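Long-range contacts in nicotinate phosphoribosyltransferase (Porphyromonas gingivalis, PDB 2IM5), which probably catalyses the ATP-coupled formation of nicotinate ribonucleotide from nicotinate and 5-phosphoribosyl 1-diphosphate, an entry step into NAD(+) biosynthesis: residues A[350-354]-A[363-367]; A[250-254]-A[366-370]; A[139-144]-A[336-340]; A[191-195]-A[205-209]; A[40-46]-A[130-134]. All coordinates share one frame; numbering follows the deposited sequence.

Contact 1. Residues A[350-354]-A[363-367]; sequences KLWKC and HYCVK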
# COMPACT_ATOMS: atom_id res chain seq x y z
N LYS A 350 10.63 -1.14 0.29
CA LYS A 350 10.21 -1.65 1.59
C LYS A 350 11.03 -1.24 2.80
O LYS A 350 12.21 -0.92 2.69
CB LYS A 350 10.17 -3.18 1.53
CG LYS A 350 9.32 -3.74 0.41
CD LYS A 350 7.89 -3.22 0.48
CE LYS A 350 7.02 -3.81 -0.62
NZ LYS A 350 5.67 -3.17 -0.67
N LEU A 351 10.38 -1.28 3.96
CA LEU A 351 11.04 -0.98 5.22
C LEU A 351 12.01 -2.14 5.40
O LEU A 351 11.59 -3.28 5.54
CB LEU A 351 10.03 -0.95 6.37
CG LEU A 351 10.64 -0.66 7.75
CD1 LEU A 351 11.34 0.69 7.72
CD2 LEU A 351 9.55 -0.70 8.82
N TRP A 352 13.30 -1.84 5.40
CA TRP A 352 14.32 -2.87 5.53
C TRP A 352 14.80 -3.10 6.96
O TRP A 352 15.17 -4.21 7.33
CB TRP A 352 15.50 -2.53 4.63
CG TRP A 352 16.44 -3.67 4.44
CD1 TRP A 352 17.63 -3.88 5.09
CD2 TRP A 352 16.25 -4.79 3.58
NE1 TRP A 352 18.18 -5.07 4.68
CE2 TRP A 352 17.36 -5.65 3.75
CE3 TRP A 352 15.24 -5.15 2.67
CZ2 TRP A 352 17.49 -6.85 3.05
CZ3 TRP A 352 15.37 -6.35 1.97
CH2 TRP A 352 16.49 -7.18 2.16
N LYS A 353 14.83 -2.03 7.75
CA LYS A 353 15.26 -2.12 9.14
C LYS A 353 14.75 -0.91 9.91
O LYS A 353 14.40 0.11 9.32
CB LYS A 353 16.79 -2.20 9.22
CG LYS A 353 17.51 -0.97 8.71
CD LYS A 353 19.02 -1.12 8.87
CE LYS A 353 19.73 0.15 8.45
NZ LYS A 353 21.21 0.03 8.57
N CYS A 354 14.72 -1.04 11.23
CA CYS A 354 14.23 0.03 12.08
C CYS A 354 14.79 -0.08 13.49
O CYS A 354 15.45 -1.06 13.84
CB CYS A 354 12.70 -0.03 12.16
SG CYS A 354 12.08 -1.62 12.76
N HIS A 363 17.19 -3.20 13.76
CA HIS A 363 16.54 -4.51 13.71
C HIS A 363 16.00 -4.68 12.29
O HIS A 363 15.28 -3.82 11.78
CB HIS A 363 15.39 -4.57 14.72
CG HIS A 363 15.81 -4.33 16.13
ND1 HIS A 363 16.50 -5.27 16.87
CD2 HIS A 363 15.68 -3.24 16.93
CE1 HIS A 363 16.77 -4.77 18.06
NE2 HIS A 363 16.29 -3.54 18.12
N TYR A 364 16.36 -5.79 11.65
CA TYR A 364 15.90 -6.07 10.30
C TYR A 364 14.43 -6.46 10.28
O TYR A 364 13.95 -7.13 11.20
CB TYR A 364 16.71 -7.19 9.66
CG TYR A 364 18.11 -6.79 9.30
CD1 TYR A 364 18.33 -5.67 8.48
CD2 TYR A 364 19.21 -7.51 9.76
CE1 TYR A 364 19.62 -5.28 8.14
CE2 TYR A 364 20.51 -7.12 9.42
CZ TYR A 364 20.71 -6.01 8.61
OH TYR A 364 21.99 -5.61 8.27
N CYS A 365 13.73 -6.05 9.22
CA CYS A 365 12.32 -6.38 9.05
C CYS A 365 12.20 -7.43 7.96
O CYS A 365 12.95 -7.42 6.98
CB CYS A 365 11.53 -5.13 8.62
SG CYS A 365 11.52 -3.76 9.81
N VAL A 366 11.25 -8.35 8.12
CA VAL A 366 11.05 -9.37 7.11
C VAL A 366 9.56 -9.52 6.83
O VAL A 366 8.72 -9.04 7.59
CB VAL A 366 11.62 -10.74 7.55
CG1 VAL A 366 13.09 -10.62 7.89
CG2 VAL A 366 10.85 -11.28 8.73
N LYS A 367 9.26 -10.19 5.73
CA LYS A 367 7.88 -10.45 5.32
C LYS A 367 7.89 -11.83 4.70
O LYS A 367 8.74 -12.14 3.88
CB LYS A 367 7.42 -9.42 4.29
CG LYS A 367 6.03 -9.71 3.76
CD LYS A 367 5.65 -8.75 2.65
CE LYS A 367 4.43 -9.25 1.91
NZ LYS A 367 4.14 -8.39 0.72
O HOH W 1 11.59 -6.16 4.42
O HOH W 2 15.54 -7.04 6.18

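Contact 2. Residues A[250-254]-A[366-370]; sequences DTYTT and VKLSD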
# COMPACT_ATOMS: atom_id res chain seq x y z
N ASP A 250 -1.11 -11.91 5.99
CA ASP A 250 0.03 -12.68 5.48
C ASP A 250 1.45 -12.24 5.81
O ASP A 250 2.40 -12.89 5.36
CB ASP A 250 -0.11 -12.80 3.95
CG ASP A 250 0.13 -11.47 3.24
OD1 ASP A 250 -0.11 -10.41 3.85
OD2 ASP A 250 0.56 -11.49 2.06
N THR A 251 1.61 -11.16 6.58
CA THR A 251 2.95 -10.68 6.92
C THR A 251 3.87 -11.81 7.35
O THR A 251 4.98 -11.93 6.83
CB THR A 251 2.90 -9.64 8.05
OG1 THR A 251 1.89 -8.67 7.75
CG2 THR A 251 4.26 -8.93 8.17
N TYR A 252 3.42 -12.63 8.29
CA TYR A 252 4.24 -13.74 8.73
C TYR A 252 3.49 -15.03 8.45
O TYR A 252 3.54 -15.96 9.25
CB TYR A 252 4.55 -13.63 10.23
CG TYR A 252 5.31 -12.36 10.57
CD1 TYR A 252 6.57 -12.12 10.02
CD2 TYR A 252 4.73 -11.39 11.37
CE1 TYR A 252 7.24 -10.93 10.27
CE2 TYR A 252 5.39 -10.19 11.62
CZ TYR A 252 6.64 -9.97 11.07
OH TYR A 252 7.30 -8.78 11.29
N THR A 253 2.78 -15.05 7.32
CA THR A 253 2.00 -16.21 6.93
C THR A 253 0.61 -16.14 7.55
O THR A 253 0.47 -15.85 8.74
CB THR A 253 2.71 -17.51 7.37
OG1 THR A 253 3.52 -18.00 6.28
CG2 THR A 253 1.74 -18.53 7.84
N THR A 254 -0.41 -16.39 6.74
CA THR A 254 -1.78 -16.36 7.21
C THR A 254 -2.09 -17.47 8.23
O THR A 254 -2.93 -17.28 9.11
CB THR A 254 -2.78 -16.44 6.03
OG1 THR A 254 -2.72 -15.21 5.29
CG2 THR A 254 -4.21 -16.63 6.53
N VAL A 366 11.25 -8.35 8.12
CA VAL A 366 11.05 -9.37 7.11
C VAL A 366 9.56 -9.52 6.83
O VAL A 366 8.72 -9.04 7.59
CB VAL A 366 11.62 -10.74 7.55
CG1 VAL A 366 13.09 -10.62 7.89
CG2 VAL A 366 10.85 -11.28 8.73
N LYS A 367 9.26 -10.19 5.73
CA LYS A 367 7.88 -10.45 5.32
C LYS A 367 7.89 -11.83 4.70
O LYS A 367 8.74 -12.14 3.88
CB LYS A 367 7.42 -9.42 4.29
CG LYS A 367 6.03 -9.71 3.76
CD LYS A 367 5.65 -8.75 2.65
CE LYS A 367 4.43 -9.25 1.91
NZ LYS A 367 4.14 -8.39 0.72
N LEU A 368 6.94 -12.68 5.09
CA LEU A 368 6.89 -14.03 4.58
C LEU A 368 5.87 -14.31 3.46
O LEU A 368 6.16 -15.05 2.53
CB LEU A 368 6.66 -15.00 5.73
CG LEU A 368 7.67 -14.91 6.89
CD1 LEU A 368 7.35 -15.98 7.93
CD2 LEU A 368 9.09 -15.10 6.35
N SER A 369 4.69 -13.71 3.55
CA SER A 369 3.62 -13.91 2.56
C SER A 369 3.08 -15.34 2.56
O SER A 369 3.64 -16.22 3.22
CB SER A 369 4.11 -13.58 1.14
OG SER A 369 4.53 -14.75 0.46
N ASP A 370 2.00 -15.57 1.83
CA ASP A 370 1.39 -16.89 1.76
C ASP A 370 1.88 -17.73 0.58
O ASP A 370 1.34 -18.79 0.30
CB ASP A 370 -0.13 -16.78 1.69
CG ASP A 370 -0.75 -16.38 3.02
OD1 ASP A 370 -0.23 -16.81 4.07
OD2 ASP A 370 -1.76 -15.65 3.01
O HOH W 3 9.61 -7.89 10.53

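Contact 3. Residues A[139-144]-A[336-340]; sequences PDWKQV and NDVGG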
# COMPACT_ATOMS: atom_id res chain seq x y z
N PRO A 139 1.33 6.60 -23.95
CA PRO A 139 0.10 5.81 -23.84
C PRO A 139 -0.80 5.94 -25.06
O PRO A 139 -0.81 6.97 -25.74
CB PRO A 139 -0.54 6.39 -22.59
CG PRO A 139 -0.20 7.84 -22.71
CD PRO A 139 1.26 7.81 -23.13
N ASP A 140 -1.53 4.87 -25.36
CA ASP A 140 -2.47 4.89 -26.47
C ASP A 140 -3.78 5.35 -25.82
O ASP A 140 -4.57 4.53 -25.35
CB ASP A 140 -2.65 3.50 -27.07
CG ASP A 140 -3.74 3.45 -28.12
OD1 ASP A 140 -4.36 4.51 -28.38
OD2 ASP A 140 -3.97 2.36 -28.69
N TRP A 141 -3.98 6.65 -25.78
CA TRP A 141 -5.16 7.21 -25.15
C TRP A 141 -6.47 6.62 -25.63
O TRP A 141 -7.43 6.53 -24.86
CB TRP A 141 -5.16 8.72 -25.31
CG TRP A 141 -4.11 9.35 -24.46
CD1 TRP A 141 -2.94 9.92 -24.87
CD2 TRP A 141 -4.13 9.45 -23.03
NE1 TRP A 141 -2.22 10.37 -23.79
CE2 TRP A 141 -2.93 10.09 -22.64
CE3 TRP A 141 -5.04 9.05 -22.04
CZ2 TRP A 141 -2.61 10.35 -21.30
CZ3 TRP A 141 -4.72 9.31 -20.70
CH2 TRP A 141 -3.52 9.95 -20.35
N LYS A 142 -6.52 6.20 -26.89
CA LYS A 142 -7.74 5.61 -27.42
C LYS A 142 -8.04 4.34 -26.64
O LYS A 142 -9.18 4.08 -26.26
CB LYS A 142 -7.59 5.29 -28.91
CG LYS A 142 -8.83 4.69 -29.53
CD LYS A 142 -8.73 4.61 -31.05
CE LYS A 142 -10.04 4.14 -31.66
NZ LYS A 142 -10.01 4.23 -33.15
N GLN A 143 -7.00 3.54 -26.41
CA GLN A 143 -7.18 2.31 -25.66
C GLN A 143 -7.49 2.59 -24.20
O GLN A 143 -8.33 1.91 -23.60
CB GLN A 143 -5.93 1.43 -25.74
CG GLN A 143 -6.13 0.13 -24.99
CD GLN A 143 -4.90 -0.74 -24.96
OE1 GLN A 143 -4.32 -1.04 -26.00
NE2 GLN A 143 -4.50 -1.15 -23.76
N VAL A 144 -6.80 3.56 -23.62
CA VAL A 144 -7.04 3.92 -22.22
C VAL A 144 -8.53 4.26 -22.07
O VAL A 144 -9.21 3.71 -21.20
CB VAL A 144 -6.19 5.14 -21.80
CG1 VAL A 144 -6.57 5.57 -20.39
CG2 VAL A 144 -4.71 4.79 -21.85
N ASN A 336 -1.84 1.19 -15.32
CA ASN A 336 -0.75 0.97 -16.25
C ASN A 336 -1.14 -0.11 -17.25
O ASN A 336 -0.64 -1.24 -17.18
CB ASN A 336 0.53 0.58 -15.52
CG ASN A 336 1.77 0.83 -16.35
OD1 ASN A 336 1.73 0.74 -17.59
ND2 ASN A 336 2.89 1.14 -15.69
N ASP A 337 -2.04 0.25 -18.15
CA ASP A 337 -2.53 -0.65 -19.20
C ASP A 337 -2.77 0.27 -20.40
O ASP A 337 -3.88 0.39 -20.92
CB ASP A 337 -3.84 -1.30 -18.72
CG ASP A 337 -4.43 -2.25 -19.75
OD1 ASP A 337 -3.67 -2.77 -20.60
OD2 ASP A 337 -5.66 -2.49 -19.69
N VAL A 338 -1.69 0.92 -20.82
CA VAL A 338 -1.75 1.89 -21.91
C VAL A 338 -1.50 1.38 -23.32
O VAL A 338 -1.37 2.17 -24.26
CB VAL A 338 -0.76 3.04 -21.63
CG1 VAL A 338 -1.05 3.65 -20.26
CG2 VAL A 338 0.67 2.51 -21.67
N GLY A 339 -1.44 0.06 -23.48
CA GLY A 339 -1.22 -0.52 -24.79
C GLY A 339 0.18 -0.29 -25.33
O GLY A 339 1.02 0.36 -24.70
N GLY A 340 0.44 -0.83 -26.52
CA GLY A 340 1.75 -0.67 -27.14
C GLY A 340 2.82 -1.55 -26.54
O GLY A 340 4.01 -1.22 -26.59

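Contact 4. Residues A[191-195]-A[205-209]; sequences LFGTS and LRVSG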
# COMPACT_ATOMS: atom_id res chain seq x y z
N LEU A 191 -17.65 1.55 -7.81
CA LEU A 191 -16.40 2.22 -7.45
C LEU A 191 -16.49 2.73 -6.01
O LEU A 191 -17.17 3.72 -5.75
CB LEU A 191 -16.12 3.39 -8.39
CG LEU A 191 -14.90 4.25 -8.06
CD1 LEU A 191 -13.64 3.41 -8.20
CD2 LEU A 191 -14.85 5.48 -8.98
N PHE A 192 -15.81 2.07 -5.09
CA PHE A 192 -15.84 2.50 -3.70
C PHE A 192 -15.06 3.79 -3.51
O PHE A 192 -15.54 4.75 -2.89
CB PHE A 192 -15.26 1.41 -2.79
CG PHE A 192 -15.25 1.79 -1.34
CD1 PHE A 192 -16.43 1.80 -0.60
CD2 PHE A 192 -14.07 2.20 -0.72
CE1 PHE A 192 -16.43 2.21 0.73
CE2 PHE A 192 -14.06 2.61 0.61
CZ PHE A 192 -15.25 2.62 1.33
N GLY A 193 -13.85 3.83 -4.05
CA GLY A 193 -13.02 5.01 -3.92
C GLY A 193 -11.62 4.76 -4.44
O GLY A 193 -11.40 3.80 -5.18
N THR A 194 -10.68 5.61 -4.05
CA THR A 194 -9.30 5.46 -4.48
C THR A 194 -8.32 5.66 -3.33
O THR A 194 -8.61 6.36 -2.36
CB THR A 194 -8.95 6.48 -5.58
OG1 THR A 194 -7.57 6.32 -5.95
CG2 THR A 194 -9.17 7.89 -5.08
N SER A 195 -7.16 5.03 -3.46
CA SER A 195 -6.13 5.13 -2.45
C SER A 195 -5.39 6.45 -2.59
O SER A 195 -4.83 6.96 -1.61
CB SER A 195 -5.17 3.94 -2.59
OG SER A 195 -4.19 3.98 -1.58
N LEU A 205 -14.12 11.64 -4.69
CA LEU A 205 -14.32 10.24 -4.36
C LEU A 205 -13.88 9.99 -2.92
O LEU A 205 -13.18 10.81 -2.32
CB LEU A 205 -13.48 9.36 -5.29
CG LEU A 205 -13.77 9.44 -6.79
CD1 LEU A 205 -12.70 8.64 -7.54
CD2 LEU A 205 -15.17 8.89 -7.09
N ARG A 206 -14.30 8.86 -2.36
CA ARG A 206 -13.90 8.48 -1.01
C ARG A 206 -12.45 7.97 -1.10
O ARG A 206 -12.03 7.47 -2.15
CB ARG A 206 -14.76 7.32 -0.50
CG ARG A 206 -16.19 7.67 -0.13
CD ARG A 206 -16.88 6.46 0.50
NE ARG A 206 -17.16 5.41 -0.47
CZ ARG A 206 -18.26 5.36 -1.22
NH1 ARG A 206 -19.19 6.29 -1.11
NH2 ARG A 206 -18.42 4.38 -2.10
N VAL A 207 -11.69 8.12 -0.02
CA VAL A 207 -10.33 7.60 -0.02
C VAL A 207 -10.51 6.16 0.45
O VAL A 207 -11.43 5.87 1.21
CB VAL A 207 -9.40 8.35 0.95
CG1 VAL A 207 -9.16 9.76 0.44
CG2 VAL A 207 -9.99 8.37 2.35
N SER A 208 -9.63 5.27 0.01
CA SER A 208 -9.74 3.87 0.38
C SER A 208 -8.37 3.25 0.62
O SER A 208 -7.43 3.50 -0.14
CB SER A 208 -10.48 3.12 -0.73
OG SER A 208 -10.49 1.72 -0.52
N GLY A 209 -8.26 2.44 1.66
CA GLY A 209 -6.99 1.79 1.96
C GLY A 209 -7.00 1.08 3.30
O GLY A 209 -7.95 1.19 4.07
O HOH W 4 -15.95 7.21 -4.01

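Contact 5. Residues A[40-46]-A[130-134]; sequences QGFTEEF and LYYRF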
# COMPACT_ATOMS: atom_id res chain seq x y z
N GLN A 40 16.75 -4.51 -13.71
CA GLN A 40 17.02 -3.79 -14.95
C GLN A 40 18.26 -2.93 -14.78
O GLN A 40 18.56 -2.48 -13.67
CB GLN A 40 15.84 -2.89 -15.31
CG GLN A 40 14.59 -3.63 -15.76
CD GLN A 40 13.43 -2.69 -15.99
OE1 GLN A 40 13.59 -1.59 -16.54
NE2 GLN A 40 12.23 -3.12 -15.60
N GLY A 41 18.97 -2.70 -15.87
CA GLY A 41 20.16 -1.87 -15.80
C GLY A 41 19.77 -0.41 -15.87
O GLY A 41 18.92 -0.03 -16.67
N PHE A 42 20.37 0.41 -15.02
CA PHE A 42 20.07 1.84 -15.00
C PHE A 42 21.35 2.64 -15.12
O PHE A 42 22.41 2.22 -14.66
CB PHE A 42 19.34 2.20 -13.71
CG PHE A 42 17.88 1.88 -13.74
CD1 PHE A 42 16.98 2.71 -14.41
CD2 PHE A 42 17.39 0.75 -13.09
CE1 PHE A 42 15.63 2.42 -14.44
CE2 PHE A 42 16.03 0.45 -13.12
CZ PHE A 42 15.15 1.29 -13.80
N THR A 43 21.25 3.80 -15.75
CA THR A 43 22.40 4.67 -15.95
C THR A 43 22.43 5.80 -14.95
O THR A 43 21.42 6.14 -14.34
CB THR A 43 22.38 5.29 -17.35
OG1 THR A 43 21.22 6.13 -17.47
CG2 THR A 43 22.34 4.20 -18.41
N GLU A 44 23.61 6.39 -14.79
CA GLU A 44 23.79 7.49 -13.86
C GLU A 44 22.97 8.71 -14.24
O GLU A 44 22.60 9.50 -13.37
CB GLU A 44 25.27 7.89 -13.78
CG GLU A 44 25.95 7.45 -12.49
CD GLU A 44 25.31 8.07 -11.25
OE1 GLU A 44 25.06 9.30 -11.26
OE2 GLU A 44 25.06 7.33 -10.27
N GLU A 45 22.67 8.88 -15.53
CA GLU A 45 21.89 10.04 -15.92
C GLU A 45 20.44 9.86 -15.48
O GLU A 45 19.78 10.84 -15.15
CB GLU A 45 21.96 10.29 -17.43
CG GLU A 45 21.05 9.44 -18.29
CD GLU A 45 21.00 9.94 -19.73
OE1 GLU A 45 20.60 11.11 -19.95
OE2 GLU A 45 21.37 9.17 -20.64
N PHE A 46 19.95 8.62 -15.46
CA PHE A 46 18.59 8.37 -14.99
C PHE A 46 18.59 8.64 -13.49
O PHE A 46 17.68 9.29 -12.96
CB PHE A 46 18.17 6.93 -15.25
CG PHE A 46 16.75 6.64 -14.89
CD1 PHE A 46 15.71 7.05 -15.72
CD2 PHE A 46 16.43 6.00 -13.69
CE1 PHE A 46 14.37 6.83 -15.37
CE2 PHE A 46 15.10 5.77 -13.33
CZ PHE A 46 14.07 6.19 -14.17
N LEU A 130 9.10 8.64 -14.74
CA LEU A 130 10.37 9.03 -15.34
C LEU A 130 10.85 7.97 -16.31
O LEU A 130 11.38 8.29 -17.37
CB LEU A 130 11.46 9.22 -14.29
CG LEU A 130 11.58 10.53 -13.52
CD1 LEU A 130 12.79 10.42 -12.58
CD2 LEU A 130 11.77 11.70 -14.48
N TYR A 131 10.68 6.71 -15.92
CA TYR A 131 11.12 5.59 -16.74
C TYR A 131 10.49 5.58 -18.13
O TYR A 131 11.20 5.53 -19.13
CB TYR A 131 10.79 4.27 -16.03
CG TYR A 131 11.14 3.06 -16.85
CD1 TYR A 131 12.47 2.69 -17.05
CD2 TYR A 131 10.14 2.30 -17.46
CE1 TYR A 131 12.80 1.58 -17.84
CE2 TYR A 131 10.46 1.20 -18.25
CZ TYR A 131 11.78 0.84 -18.43
OH TYR A 131 12.09 -0.26 -19.20
N TYR A 132 9.16 5.62 -18.19
CA TYR A 132 8.47 5.60 -19.47
C TYR A 132 8.84 6.81 -20.32
O TYR A 132 8.98 6.70 -21.53
CB TYR A 132 6.96 5.51 -19.24
CG TYR A 132 6.59 4.21 -18.57
CD1 TYR A 132 6.78 2.99 -19.22
CD2 TYR A 132 6.11 4.19 -17.26
CE1 TYR A 132 6.50 1.78 -18.59
CE2 TYR A 132 5.82 2.99 -16.62
CZ TYR A 132 6.02 1.79 -17.28
OH TYR A 132 5.73 0.61 -16.65
N ARG A 133 9.02 7.96 -19.68
CA ARG A 133 9.42 9.16 -20.41
C ARG A 133 10.80 8.89 -21.00
O ARG A 133 11.06 9.14 -22.19
CB ARG A 133 9.54 10.37 -19.50
CG ARG A 133 8.25 10.97 -19.01
CD ARG A 133 8.57 12.25 -18.25
NE ARG A 133 7.40 12.84 -17.61
CZ ARG A 133 7.43 13.94 -16.87
NH1 ARG A 133 8.58 14.58 -16.68
NH2 ARG A 133 6.33 14.40 -16.31
N PHE A 134 11.69 8.38 -20.15
CA PHE A 134 13.06 8.09 -20.53
C PHE A 134 13.19 7.18 -21.75
O PHE A 134 14.02 7.43 -22.61
CB PHE A 134 13.81 7.46 -19.35
CG PHE A 134 15.30 7.57 -19.45
CD1 PHE A 134 15.93 8.79 -19.28
CD2 PHE A 134 16.08 6.45 -19.70
CE1 PHE A 134 17.32 8.90 -19.35
CE2 PHE A 134 17.47 6.54 -19.77
CZ PHE A 134 18.09 7.77 -19.59

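Contact 1. Residues A[350-354]-A[363-367]
C365 reaches toward strand 350-354 with its short side chain. Its CB rests 3.6 Å from L351 O. With SG anti to the carbonyl carbon (chi1 -62°), the sulfur touches two side chains of that strand. C365 SG lies 3.8 Å from L351 CD2. It is 3.7 Å from C354 SG, a van der Waals contact far too long for a disulfide. A small, apolar thiol suits this buried spot, and C354 in turn packs on F218 and A221 of helix 213-223.

C365 N gives an almost straight bond (172°) to W352 O, arriving from above the carbonyl plane at 3.0 Å. A water donates to this same W352 O and to C365 O while lying over the centre of the indole face, and a second water joins C365 O to L351 O. Y364 carries its ring toward W352, so that W352 O sits at the ring edge, in plane, 3.7 Å from Y364 CD1. Beyond it, Y364 CE1 meets W352 NE1 at 3.8 Å, the two rings set obliquely with their planes 73° apart.

At the far end C354 and H363 form a hydrogen-bonded antiparallel pair, joined by C354 N to H363 O and by H363 N to C354 O at 2.8 Å. K353 and Y364 make the adjacent non-hydrogen-bonded pair. W352 and K353 together face E31 of the neighbouring strand in a classic beta bulge. Strands 347-355 and 363-364 form a beta hairpin, with 363-364 outermost in the antiparallel sheet, which the chain leaves from C365 on.

Contact 2. Residues A[250-254]-A[366-370]
D250 O is gripped twice: by T253 N, closing a type I turn, and more weakly across the contact by S369 N at 3.0 Å. One residue on, L368 N gives T251 O a nearly straight bond of 2.7 Å (176°).

The carboxylate of D370 takes hold of T254, the first residue of helix 254-260. T254 N points to D370 OD1 at 2.7 Å, and the hydroxyl T254 OG1, which also bonds T249 OG1, donates to D370 OD2 at 2.5 Å. Both carboxylate oxygens use their syn lone pairs, so two donors fix the rotation of the group. An aspartate fits well beside a helix start, whose dipole would probably stabilise its negative charge.

The apolar part centres on Y252. Its ring edge meets V366 CG2, 3.9 Å from Y252 CE1, while L368 CD1 lies against Y252 CA. Y252 OH donates to a water that also accepts from V366 N.

D250 OD2 and D370 N both bond S276 OG, tying the two loops to a third. D250 to T254 follow strand 246-248 and lead into helix 254-260. D250, T251 and K367 touch helix 213-223, where H213 is predicted to be phosphorylated by autocatalysis but is unmodified here; Y252 and V366 touch helix 379-389.

Contact 3. Residues A[139-144]-A[336-340]
The capped start of helix 141-157 docks on the loop 336-340, with D140 and Q143 reaching V338, D337 and G339. The chief bond is between backbones: D140 N gives V338 O a hydrogen bond of 2.9 Å (163°), lying in the carbonyl plane. D140 CB also lies alongside this oxygen.

Next to it the apolar contact is tight. P139 CB and V338 CB stand only 3.5 Å apart, closer than carbons usually pack, and V338 CG1 reaches the same proline carbon. V144 CG2, one turn after D140, lies side by side with V338 CG1 at 4.2 Å. The branched valine can thus pack against P139 and V144 together, and F171 packs on both P139 and V338.

The helix start itself follows a familiar plan. D140 is the N-cap, and its OD1, set with CG anti to the backbone N (chi1 174°), accepts weak bonds from K142 N and Q143 N. D140 is also the centre of an inverse gamma turn, which swings the chain from the proline into the helix.

Extended beyond CG, Q143 reaches out to the loop. Its amide nitrogen NE2 makes a weak bond to D337 O at 3.3 Å, while Q143 OE1 lies 3.4 Å from G339 CA. Having no side chain, G339 lets the flat amide come this close, and its phi of 70° is one that glycine adopts with ease. D337 OD1 is 3.6 Å from Q143 NE2, but the stronger partner of this carboxylate is K151, further along the same helix, which forms a salt bridge with D337 OD2.

Contact 4. Residues A[191-195]-A[205-209]
R206 brings NE over one face of the F192 ring, offset toward the rim, at 3.5 Å from F192 CE1. The cation-pi contact is off-centre, the guanidinium tilted 50° from the ring plane. A bend at chi3 (-72°) folds the arginine over F192 of strand 191-194. Both residues are exposed, and a long arginine can cover an aromatic face there while its charge stays near solvent. S208 meets the same ring from the edge, its CB in the ring plane at 3.7 Å from F192 CD2.

T194 and V207 form a parallel bridge between segments that diverge in direction. T194 N gives R206 O a bond of 3.0 Å, and S208 N reaches T194 O at 2.8 Å from well above the carbonyl plane. G193, without a side chain, lets R206 O approach its CA to 3.2 Å. A water accepts from R206 N and donates to F192 O. L191 CD2 and L205 CD2 touch at 3.9 Å, crossing at about a right angle.

Further out, S208 OG bonds S163 OG, and S195 OG bonds D11 OD1. The segments belong to a beta-alpha-beta crossover through helix 197-203, with strand 191-194 between 162-164 and the short, weakly bonded outermost strand 206-207 of a parallel sheet, and helix 173-186 covering the leucines.

Contact 5. Residues A[40-46]-A[130-134]
F46 drives its ring edge into the face of F134, and this is the tight heart of the contact. The pair is T-shaped, with centroids 5.3 Å apart and planes at 72°. F46 CD1 hangs over the F134 face, toward the rim, at 3.8 Å from F134 CG. With CG anti to the backbone N (chi1 -176°), the ring of F46 extends to helix 120-134, where its edge also meets the backbone: F46 CE1 is 3.7 Å from Y131 N. L130 CB closes in at 3.9 Å from F46 CE1. A flat phenylalanine ring can present its edge both to the F134 face and to the backbone at L130 and Y131.

Here helix 44-56 packs on helix 120-134, L130 reaching on to L49 and V50. T43 is the N-cap of the first helix, its OG1 accepting a weak bond from F46 N at 3.4 Å.

Toward solvent the contact is looser and more polar. The exposed E45 brings its carboxylate carbon CD to the edge of the F134 ring, 3.6 Å from F134 CZ, with the two planes nearly perpendicular; the ring hydrogens there would probably suit the negative charge. At the other end F42 only grazes Y131, F42 CE1 lying 4.1 Å from Y131 CD1. Q40 OE1 comes to 3.5 Å from Y131 CE1, the two side chains crossing at about a right angle, and L345 packs against both Q40 and Y131.

How the contacts relate
Along the chain contact 5 closes first. Contact 3 then spans a long loop that contains contact 4, contact 2 crosses contact 3, and contact 1 opens inside the span of contact 2, both ending on the stretch 363-370. Contacts 1 and 2 share V366 and K367, their centres 13 Å apart, so contact 2 takes the chain from the antiparallel sheet to the loop after strand 246-248 of the parallel sheet. Contacts 3 and 5, 21 Å apart between centres, meet where Y132 OH probably bonds N336 ND2. Contact 4 lies at one edge of the parallel sheet and contact 2 beyond strand 246-248 at the other, 26 Å away between centres. Contact 3 joins helix 141-157 to the loop after helix 332-335.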